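Local coordinates for switch-activating protein 1 (Schizosaccharomyces pombe, PDB 5JDK) that binds specific DNA sequences as a homodimer, among them the mating-type switch-activating site SAS1 and the replication fork barrier RFB1, where it blocks replication forks, at residues I38-L43 and E71-H76; I86-V91 and Q114-W119. All coordinates share one frame; numbering follows the deposited sequence.

Contact 1 of 2, residues I38-L43 and E71-H76; sequences IKLMRL and EGLAIH
Leu40 and Leu73 meet through one methyl each, CD1 of Leu40 lying 4.1 Å from CD1 of Leu73, with the two side chains at about a right angle. Leu40 has its CG anti to the backbone N (chi1 177°), beside its own carbonyl carbon, which carries the end of the side chain toward Leu73. Both leucines are buried, and Leu40 also rests on Ile63 of helix 56-71 and on Gln84 and Ile85 of helix 78-98, so that this is the enclosed, wholly apolar side of the contact. A second apolar touch lies next to it: CD1 of Leu43 comes within 4.0 Å of CG of Glu71, while Leu43 leans on Ile66 as well. The frame is helical and belongs to the N-terminal DNA-binding part of the protein, whose family falls in the helix-turn-helix clan. Helix 34-46 packs here against the place where helix 56-71 ends, and Gly72, with positive phi (70°), turns the chain into the loop that leads to helix 78-98. Toward the outer side the contact becomes polar, and Lys39 and Glu71 are both partly exposed. The extended Lys39 chain runs obliquely past the carboxylate of Glu71, whose own chain bends at chi2 (-58°), and it is the aliphatic part that comes close, CD of Lys39 standing 3.3 Å from OE1 of Glu71. NZ of Lys39 remains 4.1 Å from that same OE1, beyond a salt bridge, although the opposite charges probably still attract. A water links the two residues by another route, donating to the backbone O of Glu71 at 2.9 Å and accepting a weak bond from NZ of Lys39 at 3.5 Å.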
ATOM      1  N   ILE A  38      -0.777   9.194  -0.901  1.00  8.68           N
ATOM      2  CA  ILE A  38       0.394   9.068  -1.755  1.00  9.01           C
ATOM      3  C   ILE A  38       1.677   9.020  -0.928  1.00  8.24           C
ATOM      4  O   ILE A  38       2.553   8.191  -1.181  1.00  9.04           O
ATOM      5  CB  ILE A  38       0.402  10.184  -2.814  1.00  9.56           C
ATOM      6  CG1 ILE A  38      -0.709   9.931  -3.826  1.00  9.80           C
ATOM      7  CG2 ILE A  38       1.762  10.284  -3.512  1.00 12.67           C
ATOM      8  CD1 ILE A  38      -1.009  11.099  -4.749  1.00 13.22           C
ATOM      9  N   LYS A  39       1.821   9.893   0.074  1.00  8.41           N
ATOM     10  CA  LYS A  39       3.008   9.811   0.925  1.00  8.89           C
ATOM     11  C   LYS A  39       3.126   8.441   1.591  1.00  8.35           C
ATOM     12  O   LYS A  39       4.223   7.851   1.652  1.00  8.80           O
ATOM     13  CB  LYS A  39       2.968  10.915   1.975  1.00 10.43           C
ATOM     14  CG  LYS A  39       3.164  12.308   1.397  1.00 11.73           C
ATOM     15  CD  LYS A  39       3.051  13.376   2.471  1.00 20.91           C
ATOM     16  CE  LYS A  39       3.342  14.757   1.910  1.00 37.31           C
ATOM     17  NZ  LYS A  39       3.143  15.822   2.927  1.00 43.56           N
ATOM     18  N   LEU A  40       2.005   7.927   2.104  1.00  7.55           N
ATOM     19  CA  LEU A  40       1.998   6.631   2.767  1.00  7.27           C
ATOM     20  C   LEU A  40       2.393   5.522   1.802  1.00  7.21           C
ATOM     21  O   LEU A  40       3.257   4.687   2.119  1.00  7.38           O
ATOM     22  CB  LEU A  40       0.620   6.375   3.366  1.00  7.15           C
ATOM     23  CG  LEU A  40       0.399   5.023   4.036  1.00  7.74           C
ATOM     24  CD1 LEU A  40       1.395   4.788   5.147  1.00  9.18           C
ATOM     25  CD2 LEU A  40      -1.012   4.947   4.575  1.00  9.14           C
ATOM     26  N   MET A  41       1.766   5.482   0.616  1.00  6.90           N
ATOM     27  CA  MET A  41       2.078   4.411  -0.323  1.00  6.52           C
ATOM     28  C   MET A  41       3.477   4.540  -0.911  1.00  6.75           C
ATOM     29  O   MET A  41       4.096   3.521  -1.226  1.00  7.02           O
ATOM     30  CB  MET A  41       1.010   4.308  -1.401  1.00  6.78           C
ATOM     31  CG  MET A  41      -0.323   3.840  -0.877  1.00  7.02           C
ATOM     32  SD  MET A  41      -0.307   2.266  -0.017  1.00  7.20           S
ATOM     33  CE  MET A  41       0.130   1.164  -1.357  1.00  9.91           C
ATOM     34  N   ARG A  42       4.001   5.757  -1.050  1.00  7.58           N
ATOM     35  CA  ARG A  42       5.402   5.900  -1.424  1.00  7.28           C
ATOM     36  C   ARG A  42       6.296   5.195  -0.418  1.00  7.60           C
ATOM     37  O   ARG A  42       7.250   4.511  -0.800  1.00  8.12           O
ATOM     38  CB  ARG A  42       5.797   7.375  -1.504  1.00  8.85           C
ATOM     39  CG  ARG A  42       5.296   8.108  -2.739  1.00  9.93           C
ATOM     40  CD  ARG A  42       5.662   9.575  -2.669  1.00 10.78           C
ATOM     41  NE  ARG A  42       5.137  10.335  -3.789  1.00 12.63           N
ATOM     42  CZ  ARG A  42       5.032  11.658  -3.799  1.00 15.10           C
ATOM     43  NH1 ARG A  42       5.418  12.367  -2.745  1.00 20.54           N
ATOM     44  NH2 ARG A  42       4.536  12.274  -4.860  1.00 16.56           N
ATOM     45  N   LEU A  43       6.015   5.367   0.879  1.00  7.47           N
ATOM     46  CA  LEU A  43       6.816   4.689   1.900  1.00  7.71           C
ATOM     47  C   LEU A  43       6.648   3.178   1.851  1.00  6.98           C
ATOM     48  O   LEU A  43       7.625   2.431   1.962  1.00  7.32           O
ATOM     49  CB  LEU A  43       6.423   5.185   3.284  1.00  8.13           C
ATOM     50  CG  LEU A  43       6.820   6.602   3.645  1.00 10.51           C
ATOM     51  CD1 LEU A  43       6.179   6.976   4.964  1.00 12.45           C
ATOM     52  CD2 LEU A  43       8.330   6.735   3.715  1.00 15.43           C
ATOM     53  N   GLU A  71       6.678  12.099   7.352  1.00  9.98           N
ATOM     54  CA  GLU A  71       5.677  12.628   6.433  1.00 11.01           C
ATOM     55  C   GLU A  71       4.545  13.336   7.153  1.00 10.65           C
ATOM     56  O   GLU A  71       3.576  13.762   6.505  1.00 13.91           O
ATOM     57  CB  GLU A  71       5.151  11.535   5.499  1.00 13.80           C
ATOM     58  CG  GLU A  71       6.214  10.985   4.548  1.00 20.36           C
ATOM     59  CD  GLU A  71       6.844  12.059   3.669  1.00 33.80           C
ATOM     60  OE1 GLU A  71       6.207  13.110   3.447  1.00 25.63           O
ATOM     61  OE2 GLU A  71       7.987  11.858   3.206  1.00 41.92           O
ATOM     62  N   GLY A  72       4.649  13.509   8.461  1.00 10.17           N
ATOM     63  CA  GLY A  72       3.634  14.267   9.153  1.00 11.66           C
ATOM     64  C   GLY A  72       2.297  13.579   9.239  1.00 10.56           C
ATOM     65  O   GLY A  72       1.282  14.243   9.480  1.00 12.29           O
ATOM     66  N   LEU A  73       2.251  12.266   9.051  1.00  8.84           N
ATOM     67  CA  LEU A  73       1.005  11.565   9.297  1.00  9.77           C
ATOM     68  C   LEU A  73       0.708  11.608  10.791  1.00  9.52           C
ATOM     69  O   LEU A  73       1.606  11.786  11.614  1.00  9.26           O
ATOM     70  CB  LEU A  73       1.089  10.125   8.796  1.00 11.00           C
ATOM     71  CG  LEU A  73       1.401   9.960   7.303  1.00 11.86           C
ATOM     72  CD1 LEU A  73       1.386   8.481   6.921  1.00 16.87           C
ATOM     73  CD2 LEU A  73       0.441  10.765   6.436  1.00 14.49           C
ATOM     74  N   ALA A  74      -0.573  11.491  11.139  1.00 10.37           N
ATOM     75  CA  ALA A  74      -0.949  11.351  12.538  1.00 10.53           C
ATOM     76  C   ALA A  74      -0.334  10.079  13.119  1.00  9.09           C
ATOM     77  O   ALA A  74       0.012   9.143  12.400  1.00 10.84           O
ATOM     78  CB  ALA A  74      -2.474  11.287  12.666  1.00 13.42           C
ATOM     79  N   ILE A  75      -0.217  10.045  14.448  1.00  9.44           N
ATOM     80  CA  ILE A  75       0.173   8.815  15.120  1.00 10.16           C
ATOM     81  C   ILE A  75      -0.917   7.788  14.873  1.00 10.35           C
ATOM     82  O   ILE A  75      -2.087   8.016  15.212  1.00 12.62           O
ATOM     83  CB  ILE A  75       0.382   9.044  16.619  1.00 11.82           C
ATOM     84  CG1 ILE A  75       1.584   9.956  16.844  1.00 14.94           C
ATOM     85  CG2 ILE A  75       0.575   7.698  17.337  1.00 13.98           C
ATOM     86  CD1 ILE A  75       1.898  10.277  18.289  1.00 22.59           C
ATOM     87  N   HIS A  76      -0.543   6.659  14.284  1.00  9.29           N
ATOM     88  CA  HIS A  76      -1.438   5.541  14.052  1.00  9.14           C
ATOM     89  C   HIS A  76      -0.914   4.343  14.829  1.00  8.01           C
ATOM     90  O   HIS A  76       0.301   4.110  14.853  1.00  9.01           O
ATOM     91  CB  HIS A  76      -1.423   5.126  12.566  1.00  9.25           C
ATOM     92  CG  HIS A  76      -2.231   5.993  11.647  1.00  9.89           C
ATOM     93  ND1 HIS A  76      -1.890   7.291  11.342  1.00 10.20           N
ATOM     94  CD2 HIS A  76      -3.320   5.706  10.892  1.00 10.83           C
ATOM     95  CE1 HIS A  76      -2.762   7.783  10.476  1.00 11.43           C
ATOM     96  NE2 HIS A  76      -3.637   6.839  10.181  1.00 12.25           N
TER
HETATM   97  O   HOH W   1       1.178  15.088   5.686  1.00 50.23           O

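Contact 2 of 2, residues I86-V91 and Q114-W119; sequences ISIMRV and QLCDEW
Met89 is bent at both chi2 and chi3 (-69° at the latter), a fold that lays its sulfur against Cys116 and the rim of Trp119 and turns its methyl onto the backbone of helix 107-131. Trp119 comes to meet it with CG anti to the backbone N (chi1 -173°), presenting the pyrrole edge of the indole. SD of Met89 lies in the ring plane, 3.9 Å from CD1 of Trp119, in a Met-aromatic contact of the edge-on kind. The same sulfur is 3.8 Å from CB of Cys116, while CE of Met89 approaches O of Cys116 to 3.3 Å. The buried thiol of Cys116 also touches Ile88, SG of Cys116 lying 3.6 Å from CG2 of Ile88. A serine in place of Met89 would probably leave a gap between Cys116 and the indole edge, taking away the sulfur that both touch. Apolar and sulfur-containing groups thus carry the interface between two helices that cross steeply, at -105°, their axes 10.3 Å apart at closest approach. NE1 of Trp119 is hydrogen-bonded to a glycerol, probably from the crystallisation liquor. The crossing belongs to the buried centre of this all-helical DNA-binding domain. Tyr92, one turn beyond Ile88 on helix 78-98, also touches Cys116, and helix 34-46 packs on the same group of side chains, Lys37 against Ile88 and Val44 against Trp119, while Phe59 of helix 56-71 lies nearly parallel to the indole.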
ATOM      1  N   ILE A  86      -5.074  -1.126   3.716  1.00  5.82           N
ATOM      2  CA  ILE A  86      -6.137  -2.025   3.268  1.00  5.93           C
ATOM      3  C   ILE A  86      -7.195  -1.255   2.502  1.00  6.35           C
ATOM      4  O   ILE A  86      -7.645  -1.681   1.429  1.00  6.80           O
ATOM      5  CB  ILE A  86      -6.740  -2.789   4.458  1.00  7.19           C
ATOM      6  CG1 ILE A  86      -5.729  -3.832   4.933  1.00  7.04           C
ATOM      7  CG2 ILE A  86      -8.064  -3.446   4.093  1.00  8.84           C
ATOM      8  CD1 ILE A  86      -6.086  -4.505   6.248  1.00  8.87           C
ATOM      9  N   SER A  87      -7.620  -0.120   3.053  1.00  6.77           N
ATOM     10  CA  SER A  87      -8.646   0.682   2.400  1.00  7.28           C
ATOM     11  C   SER A  87      -8.159   1.261   1.076  1.00  6.13           C
ATOM     12  O   SER A  87      -8.895   1.241   0.081  1.00  7.07           O
ATOM     13  CB  SER A  87      -9.111   1.795   3.332  1.00  8.94           C
ATOM     14  OG  SER A  87     -10.143   2.533   2.707  1.00 11.96           O
ATOM     15  N   ILE A  88      -6.930   1.784   1.040  1.00  6.03           N
ATOM     16  CA  ILE A  88      -6.373   2.277  -0.215  1.00  6.43           C
ATOM     17  C   ILE A  88      -6.411   1.182  -1.277  1.00  5.60           C
ATOM     18  O   ILE A  88      -6.753   1.431  -2.443  1.00  6.15           O
ATOM     19  CB  ILE A  88      -4.948   2.817   0.021  1.00  6.15           C
ATOM     20  CG1 ILE A  88      -5.000   4.148   0.782  1.00  7.23           C
ATOM     21  CG2 ILE A  88      -4.174   2.967  -1.297  1.00  8.41           C
ATOM     22  CD1 ILE A  88      -3.691   4.557   1.393  1.00  7.74           C
ATOM     23  N   MET A  89      -6.006  -0.031  -0.908  1.00  5.67           N
ATOM     24  CA  MET A  89      -5.968  -1.117  -1.882  1.00  6.23           C
ATOM     25  C   MET A  89      -7.363  -1.580  -2.297  1.00  6.12           C
ATOM     26  O   MET A  89      -7.562  -1.971  -3.456  1.00  7.44           O
ATOM     27  CB  MET A  89      -5.134  -2.272  -1.337  1.00  7.01           C
ATOM     28  CG  MET A  89      -3.665  -1.922  -1.118  1.00  6.77           C
ATOM     29  SD  MET A  89      -2.795  -1.331  -2.592  1.00  6.99           S
ATOM     30  CE  MET A  89      -2.731  -2.833  -3.569  1.00  8.74           C
ATOM     31  N   ARG A  90      -8.332  -1.548  -1.384  1.00  6.44           N
ATOM     32  CA  ARG A  90      -9.697  -1.887  -1.753  1.00  7.39           C
ATOM     33  C   ARG A  90     -10.252  -0.868  -2.736  1.00  6.50           C
ATOM     34  O   ARG A  90     -10.870  -1.232  -3.752  1.00  7.57           O
ATOM     35  CB  ARG A  90     -10.569  -1.964  -0.505  1.00  7.94           C
ATOM     36  CG  ARG A  90     -11.966  -2.414  -0.838  1.00 11.59           C
ATOM     37  CD  ARG A  90     -12.762  -2.744   0.395  1.00 13.86           C
ATOM     38  NE  ARG A  90     -14.150  -3.062   0.062  1.00 17.44           N
ATOM     39  CZ  ARG A  90     -14.597  -4.276  -0.252  1.00 16.33           C
ATOM     40  NH1 ARG A  90     -13.767  -5.308  -0.295  1.00 15.99           N
ATOM     41  NH2 ARG A  90     -15.879  -4.449  -0.542  1.00 16.45           N
ATOM     42  N   VAL A  91     -10.016   0.418  -2.463  1.00  6.56           N
ATOM     43  CA  VAL A  91     -10.439   1.456  -3.393  1.00  6.47           C
ATOM     44  C   VAL A  91      -9.724   1.291  -4.724  1.00  7.00           C
ATOM     45  O   VAL A  91     -10.332   1.463  -5.783  1.00  6.79           O
ATOM     46  CB  VAL A  91     -10.238   2.849  -2.774  1.00  7.49           C
ATOM     47  CG1 VAL A  91     -10.427   3.937  -3.821  1.00  8.91           C
ATOM     48  CG2 VAL A  91     -11.207   3.031  -1.613  1.00  9.67           C
ATOM     49  N   GLN A 114      -0.280   3.698  -9.607  1.00  7.08           N
ATOM     50  CA  GLN A 114       0.974   3.002  -9.898  1.00  8.26           C
ATOM     51  C   GLN A 114       1.587   2.423  -8.632  1.00  6.99           C
ATOM     52  O   GLN A 114       2.085   1.283  -8.630  1.00  7.60           O
ATOM     53  CB  GLN A 114       1.953   3.951 -10.586  1.00  8.84           C
ATOM     54  CG  GLN A 114       3.244   3.283 -11.038  1.00 11.75           C
ATOM     55  CD  GLN A 114       4.226   3.025  -9.903  1.00 36.28           C
ATOM     56  OE1 GLN A 114       4.757   1.921  -9.770  1.00 43.21           O
ATOM     57  NE2 GLN A 114       4.474   4.044  -9.086  1.00 37.44           N
ATOM     58  N   LEU A 115       1.557   3.187  -7.543  1.00  6.73           N
ATOM     59  CA  LEU A 115       2.046   2.677  -6.269  1.00  7.55           C
ATOM     60  C   LEU A 115       1.240   1.466  -5.820  1.00  6.22           C
ATOM     61  O   LEU A 115       1.808   0.475  -5.344  1.00  6.53           O
ATOM     62  CB  LEU A 115       1.993   3.787  -5.222  1.00  6.79           C
ATOM     63  CG  LEU A 115       2.974   4.929  -5.452  1.00  7.96           C
ATOM     64  CD1 LEU A 115       2.590   6.132  -4.613  1.00  8.87           C
ATOM     65  CD2 LEU A 115       4.393   4.493  -5.119  1.00  8.76           C
ATOM     66  N   CYS A 116      -0.079   1.534  -5.965  1.00  6.64           N
ATOM     67  CA  CYS A 116      -0.922   0.410  -5.607  1.00  5.97           C
ATOM     68  C   CYS A 116      -0.619  -0.813  -6.470  1.00  6.42           C
ATOM     69  O   CYS A 116      -0.588  -1.940  -5.967  1.00  7.03           O
ATOM     70  CB  CYS A 116      -2.389   0.805  -5.722  1.00  6.32           C
ATOM     71  SG  CYS A 116      -2.924   2.005  -4.483  1.00  6.59           S
ATOM     72  N   ASP A 117      -0.410  -0.624  -7.770  1.00  7.03           N
ATOM     73  CA  ASP A 117      -0.051  -1.747  -8.629  1.00  7.41           C
ATOM     74  C   ASP A 117       1.229  -2.414  -8.137  1.00  7.15           C
ATOM     75  O   ASP A 117       1.325  -3.652  -8.080  1.00  7.49           O
ATOM     76  CB  ASP A 117       0.137  -1.239 -10.060  1.00  9.18           C
ATOM     77  CG  ASP A 117       0.633  -2.315 -10.990  1.00 15.63           C
ATOM     78  OD1 ASP A 117      -0.151  -3.220 -11.327  1.00 17.33           O
ATOM     79  OD2 ASP A 117       1.821  -2.268 -11.369  1.00 21.17           O
ATOM     80  N   GLU A 118       2.223  -1.607  -7.759  1.00  6.85           N
ATOM     81  CA  GLU A 118       3.495  -2.164  -7.314  1.00  6.79           C
ATOM     82  C   GLU A 118       3.338  -2.899  -5.984  1.00  6.16           C
ATOM     83  O   GLU A 118       3.927  -3.971  -5.774  1.00  7.10           O
ATOM     84  CB  GLU A 118       4.525  -1.037  -7.241  1.00  8.36           C
ATOM     85  CG  GLU A 118       5.921  -1.517  -6.983  1.00  9.92           C
ATOM     86  CD  GLU A 118       7.006  -0.486  -7.242  1.00  9.86           C
ATOM     87  OE1 GLU A 118       6.719   0.554  -7.845  1.00 12.84           O
ATOM     88  OE2 GLU A 118       8.150  -0.756  -6.845  1.00 12.10           O
ATOM     89  N   TRP A 119       2.527  -2.358  -5.078  1.00  6.27           N
ATOM     90  CA  TRP A 119       2.292  -3.032  -3.804  1.00  6.44           C
ATOM     91  C   TRP A 119       1.502  -4.322  -3.990  1.00  6.41           C
ATOM     92  O   TRP A 119       1.842  -5.360  -3.395  1.00  7.20           O
ATOM     93  CB  TRP A 119       1.582  -2.085  -2.834  1.00  6.69           C
ATOM     94  CG  TRP A 119       1.449  -2.646  -1.456  1.00  6.36           C
ATOM     95  CD1 TRP A 119       0.307  -2.765  -0.726  1.00  6.97           C
ATOM     96  CD2 TRP A 119       2.509  -3.168  -0.629  1.00  6.16           C
ATOM     97  NE1 TRP A 119       0.585  -3.315   0.503  1.00  6.96           N
ATOM     98  CE2 TRP A 119       1.928  -3.575   0.582  1.00  6.49           C
ATOM     99  CE3 TRP A 119       3.889  -3.317  -0.791  1.00  7.03           C
ATOM    100  CZ2 TRP A 119       2.675  -4.138   1.621  1.00  6.99           C
ATOM    101  CZ3 TRP A 119       4.627  -3.872   0.242  1.00  7.89           C
ATOM    102  CH2 TRP A 119       4.019  -4.267   1.432  1.00  8.15           C
TER

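The two contacts follow one another along the chain: contact 1 closes at His76 before contact 2 opens at Ile86, and their centres are 14 Å apart. Contact 1 joins helix 34-46 to the loop after helix 56-71, toward the periphery; contact 2 crosses helices 78-98 and 107-131 near the centre of the chain. Helix 34-46 connects them. From its other side, Met41 packs CG on CG2 of Ile88 (4.0 Å) and CE on CB of Trp119 (3.9 Å), and Arg42 lies along Leu115 while forming a salt bridge with Glu111. All four helices therefore share one core within the N-terminal DNA-binding domain.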